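PDB 2SAS: sarcoplasmic calcium-binding proteins II, V, VI, and VII from Branchiostoma lanceolatum, which binds calcium ions through EF-hand sites and seems more abundant in fast-contracting muscle, though its precise role is unsettled. Local coordinates for residues D115-G120 and L124-N129; N146-T149 and T155-L158. All coordinates share one frame; numbering follows the deposited sequence.

Interaction 1. Residues D115-G120 and L124-N129; sequences DVSGDG and LEEFQN. With CA (calcium ion), chain D.
Glu126 reaches from its helix into the loop 115-120 and grips the calcium ion with both carboxylate oxygens. OE1 lies 2.2 Å from the metal and OE2 2.5 Å, a bidentate grip. The loop supplies three more side-chain ligands. Asp115 OD1 and Asp119 OD1 each stand 2.2 Å from the calcium. Ser117 binds it through OG at 2.4 Å. The carbonyl oxygen of Ile121 completes the protein ligands.

The chain of Glu126 is extended beyond CG (chi2 -176°), which carries the carboxylate out to the metal. The side chains of Asp115 and Glu126 run side by side and point the same way, with their carboxylate planes 64° apart. Several oxygens with negative charge are thus gathered in a small space, and the calcium probably offsets their repulsion.

One hydrogen bond joins the segments directly. Ser117 N donates to Glu126 OE2 over 2.8 Å, nearly in line with the C-O bond of the acceptor, though the N-H itself is bent away from a straight line. OE2 therefore serves the metal and the loop backbone together. On the other oxygen, OE1 accepts from the backbone N of Asp123, so both arms of the carboxylate are fixed against rotation.

Asp115 also braces its own loop. Its OD2, which is not a metal ligand, accepts from Gly120 N over 2.6 Å, on the syn side but 26° out of the carboxylate plane. Gly118 ends a type I turn that starts at Asp115. At its positive phi a CB would press on the carbonyl O of Ser117, which calls for glycine.

The arrangement is the calcium-binding loop of an EF-hand. It follows helix 103-114 and leads into helix 124-130, whose Phe127 packs against Val141 and Val144 of helix 141-149.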
loop_
_atom_site.group_PDB
_atom_site.type_symbol
_atom_site.label_atom_id
_atom_site.label_comp_id
_atom_site.label_asym_id
_atom_site.label_seq_id
_atom_site.Cartn_x
_atom_site.Cartn_y
_atom_site.Cartn_z
ATOM N N ASP A 115 15.701 2.424 11.512
ATOM C CA ASP A 115 17.119 2.258 11.814
ATOM C C ASP A 115 17.314 0.976 12.612
ATOM O O ASP A 115 17.726 1.031 13.777
ATOM C CB ASP A 115 17.612 3.531 12.504
ATOM C CG ASP A 115 19.005 3.551 13.050
ATOM O OD1 ASP A 115 19.901 2.787 12.648
ATOM O OD2 ASP A 115 19.244 4.435 13.917
ATOM N N VAL A 116 17.075 -0.198 12.034
ATOM C CA VAL A 116 17.278 -1.464 12.740
ATOM C C VAL A 116 18.653 -1.607 13.412
ATOM O O VAL A 116 18.791 -2.361 14.433
ATOM C CB VAL A 116 16.979 -2.602 11.745
ATOM C CG1 VAL A 116 17.596 -3.933 12.196
ATOM C CG2 VAL A 116 15.484 -2.749 11.482
ATOM N N SER A 117 19.686 -0.913 12.913
ATOM C CA SER A 117 21.025 -1.057 13.484
ATOM C C SER A 117 21.410 -0.122 14.602
ATOM O O SER A 117 22.529 -0.370 15.163
ATOM C CB SER A 117 22.103 -0.927 12.414
ATOM O OG SER A 117 22.222 0.435 12.044
ATOM N N GLY A 118 20.684 0.936 14.926
ATOM C CA GLY A 118 21.070 1.789 16.030
ATOM C C GLY A 118 22.104 2.843 15.813
ATOM O O GLY A 118 22.414 3.560 16.804
ATOM N N ASP A 119 22.626 3.076 14.651
ATOM C CA ASP A 119 23.624 4.118 14.387
ATOM C C ASP A 119 22.988 5.453 14.113
ATOM O O ASP A 119 23.739 6.423 13.941
ATOM C CB ASP A 119 24.594 3.783 13.238
ATOM C CG ASP A 119 24.001 3.297 11.974
ATOM O OD1 ASP A 119 22.777 3.100 11.776
ATOM O OD2 ASP A 119 24.789 3.027 11.037
ATOM N N GLY A 120 21.663 5.510 14.024
ATOM C CA GLY A 120 21.044 6.864 13.781
ATOM C C GLY A 120 21.109 7.270 12.330
ATOM O O GLY A 120 21.103 8.465 12.025
ATOM N N LEU A 124 20.583 2.085 3.124
ATOM C CA LEU A 124 19.836 1.503 2.014
ATOM C C LEU A 124 19.202 0.161 2.333
ATOM O O LEU A 124 18.058 -0.102 1.937
ATOM C CB LEU A 124 20.820 1.408 0.827
ATOM C CG LEU A 124 20.460 1.641 -0.608
ATOM C CD1 LEU A 124 21.328 0.692 -1.498
ATOM C CD2 LEU A 124 19.008 1.316 -0.875
ATOM N N GLU A 125 19.893 -0.748 2.993
ATOM C CA GLU A 125 19.332 -2.058 3.316
ATOM C C GLU A 125 18.186 -1.893 4.311
ATOM O O GLU A 125 17.156 -2.564 4.169
ATOM C CB GLU A 125 20.335 -3.059 3.754
ATOM C CG GLU A 125 20.142 -4.033 4.921
ATOM C CD GLU A 125 20.983 -3.670 6.123
ATOM O OE1 GLU A 125 22.190 -3.486 5.813
ATOM O OE2 GLU A 125 20.534 -3.528 7.256
ATOM N N GLU A 126 18.392 -0.976 5.251
ATOM C CA GLU A 126 17.330 -0.688 6.256
ATOM C C GLU A 126 16.124 -0.121 5.546
ATOM O O GLU A 126 14.976 -0.576 5.748
ATOM C CB GLU A 126 17.843 0.297 7.316
ATOM C CG GLU A 126 19.065 -0.285 8.061
ATOM C CD GLU A 126 19.649 0.447 9.161
ATOM O OE1 GLU A 126 19.738 1.692 9.033
ATOM O OE2 GLU A 126 20.032 -0.038 10.223
ATOM N N PHE A 127 16.393 0.810 4.617
ATOM C CA PHE A 127 15.313 1.436 3.844
ATOM C C PHE A 127 14.577 0.350 3.083
ATOM O O PHE A 127 13.331 0.309 3.091
ATOM C CB PHE A 127 15.823 2.631 3.012
ATOM C CG PHE A 127 14.685 3.251 2.247
ATOM C CD1 PHE A 127 13.768 4.056 2.958
ATOM C CD2 PHE A 127 14.494 2.990 0.891
ATOM C CE1 PHE A 127 12.651 4.600 2.347
ATOM C CE2 PHE A 127 13.404 3.552 0.236
ATOM C CZ PHE A 127 12.472 4.345 0.979
ATOM N N GLN A 128 15.312 -0.476 2.364
ATOM C CA GLN A 128 14.758 -1.609 1.561
ATOM C C GLN A 128 13.827 -2.507 2.406
ATOM O O GLN A 128 12.845 -3.082 1.940
ATOM C CB GLN A 128 15.924 -2.413 1.047
ATOM C CG GLN A 128 15.890 -3.492 0.002
ATOM C CD GLN A 128 17.306 -3.500 -0.598
ATOM O OE1 GLN A 128 17.570 -2.895 -1.627
ATOM N NE2 GLN A 128 18.213 -4.102 0.179
ATOM N N ASN A 129 14.184 -2.724 3.652
ATOM C CA ASN A 129 13.448 -3.504 4.624
ATOM C C ASN A 129 12.197 -2.693 5.040
ATOM O O ASN A 129 11.153 -3.246 5.397
ATOM C CB ASN A 129 14.319 -3.827 5.839
ATOM C CG ASN A 129 15.212 -5.038 5.616
ATOM O OD1 ASN A 129 14.701 -6.157 5.462
ATOM N ND2 ASN A 129 16.520 -4.829 5.649
HETATM CA CA CA D . 20.980 2.140 10.820
#

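Interaction 2. Residues N146-T149 and T155-L158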
loop_
_atom_site.group_PDB
_atom_site.type_symbol
_atom_site.label_atom_id
_atom_site.label_comp_id
_atom_site.label_asym_id
_atom_site.label_seq_id
_atom_site.Cartn_x
_atom_site.Cartn_y
_atom_site.Cartn_z
ATOM N N ASN A 146 18.139 7.692 -3.319
ATOM C CA ASN A 146 18.915 8.846 -3.805
ATOM C C ASN A 146 18.126 10.133 -3.732
ATOM O O ASN A 146 18.722 11.222 -3.604
ATOM C CB ASN A 146 19.589 8.507 -5.151
ATOM C CG ASN A 146 20.941 7.825 -4.853
ATOM O OD1 ASN A 146 21.993 8.466 -4.726
ATOM N ND2 ASN A 146 20.941 6.515 -4.690
ATOM N N VAL A 147 16.790 10.081 -3.786
ATOM C CA VAL A 147 16.010 11.325 -3.611
ATOM C C VAL A 147 16.171 11.718 -2.141
ATOM O O VAL A 147 16.414 12.858 -1.739
ATOM C CB VAL A 147 14.551 11.128 -4.019
ATOM C CG1 VAL A 147 13.685 12.310 -3.541
ATOM C CG2 VAL A 147 14.363 10.869 -5.490
ATOM N N ILE A 148 16.083 10.692 -1.258
ATOM C CA ILE A 148 16.242 10.989 0.173
ATOM C C ILE A 148 17.621 11.526 0.566
ATOM O O ILE A 148 17.771 12.453 1.401
ATOM C CB ILE A 148 15.922 9.729 1.036
ATOM C CG1 ILE A 148 14.617 9.031 0.535
ATOM C CG2 ILE A 148 15.862 10.148 2.520
ATOM C CD1 ILE A 148 14.199 7.823 1.440
ATOM N N THR A 149 18.674 10.904 0.070
ATOM C CA THR A 149 20.040 11.326 0.427
ATOM C C THR A 149 20.523 12.399 -0.512
ATOM O O THR A 149 21.643 12.907 -0.360
ATOM C CB THR A 149 21.032 10.098 0.436
ATOM O OG1 THR A 149 21.073 9.682 -0.969
ATOM C CG2 THR A 149 20.598 9.028 1.436
ATOM N N THR A 155 22.759 12.786 4.677
ATOM C CA THR A 155 22.649 11.540 5.413
ATOM C C THR A 155 21.169 11.405 5.878
ATOM O O THR A 155 20.560 12.409 6.327
ATOM C CB THR A 155 23.600 11.520 6.690
ATOM O OG1 THR A 155 24.876 12.009 6.169
ATOM C CG2 THR A 155 23.877 10.138 7.261
ATOM N N PHE A 156 20.667 10.215 5.737
ATOM C CA PHE A 156 19.364 9.809 6.143
ATOM C C PHE A 156 19.413 9.628 7.683
ATOM O O PHE A 156 19.488 8.494 8.183
ATOM C CB PHE A 156 18.758 8.571 5.476
ATOM C CG PHE A 156 17.263 8.392 5.615
ATOM C CD1 PHE A 156 16.484 9.289 6.334
ATOM C CD2 PHE A 156 16.653 7.308 4.970
ATOM C CE1 PHE A 156 15.097 9.131 6.445
ATOM C CE2 PHE A 156 15.270 7.110 5.107
ATOM C CZ PHE A 156 14.478 8.027 5.849
ATOM N N ASP A 157 19.375 10.760 8.369
ATOM C CA ASP A 157 19.352 10.668 9.841
ATOM C C ASP A 157 17.996 11.212 10.319
ATOM O O ASP A 157 17.085 11.455 9.480
ATOM C CB ASP A 157 20.582 11.370 10.383
ATOM C CG ASP A 157 20.380 12.875 10.379
ATOM O OD1 ASP A 157 19.996 13.364 9.320
ATOM O OD2 ASP A 157 20.552 13.494 11.439
ATOM N N LEU A 158 17.847 11.373 11.624
ATOM C CA LEU A 158 16.650 11.857 12.306
ATOM C C LEU A 158 16.252 13.249 11.799
ATOM O O LEU A 158 15.064 13.458 11.536
ATOM C CB LEU A 158 16.826 11.818 13.807
ATOM C CG LEU A 158 15.674 11.466 14.720
ATOM C CD1 LEU A 158 15.747 12.263 16.017
ATOM C CD2 LEU A 158 14.316 11.581 14.057
#
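Ile148 and Phe156 make the apolar heart of this contact. The main interaction is CH-pi. The methyl CG2 of Ile148 sits over the centre of the Phe156 ring, 3.7 Å from the centroid and only 8° off the ring normal. It comes down on one face, not at the edge. CG2 lies anti to the backbone N of Ile148, while CG1 takes the place beside that N (chi1 -45°). The two branches therefore share the ring: CG2 covers its middle, and CD1, at the end of the other branch, comes 3.9 Å from Phe156 CE2.

Looser van der Waals contact comes from Thr149. Its methyl CG2 is 4.5 Å from both the backbone N and the CB of Phe156. The methyl thus faces the root of the aromatic side chain, while the hydroxyl turns to its own helix and bonds to the carbonyl O of Tyr145.

Polar bonds within and just after the second segment shape its path. Phe156 is the centre of an inverse gamma turn, closed by a weak bond of 2.9 Å from Asp157 N to Thr155 O. Asp157 then stands at the N-cap of the next helix. Its carboxylate makes weak bonds to the backbone N atoms of Asn159 and Arg160.

An alanine in place of Phe156 would remove the ring, and Ile148 CG2 would probably lose its aromatic partner, with a gap opening between the two segments.

The contact packs the incoming helix 141-149 of the fourth EF-hand against the end of its loop, just before helix 158-170. The calcium sites seen lie in the first three hands. Leu164 of helix 158-170 touches both Ile148 and Phe156. Phe127 of helix 124-130 also meets both, and Met114 of helix 103-114 packs on Phe156.

In the fold
Interaction 1 and interaction 2 follow each other along the chain, and their centres lie 11 Å apart. They belong to EF-hands 3 and 4 and touch directly. Phe127, on the metal-binding helix of interaction 1, joins them. Its CE1 lies 3.7 Å from Ile148 CD1, and its CD1 lies 4.0 Å from Phe156 CE2. A second touch runs from Gly120 O to Asp157 CB at 3.4 Å. The Phe156 side chain is about 9 Å from the calcium and about 7 Å from the Glu126 side chain. Interaction 2 supplies none of the calcium ligands, but its apolar contact lies near the site. Phe156 also shares backbone hydrogen bonding with Val122, tying the two loops together.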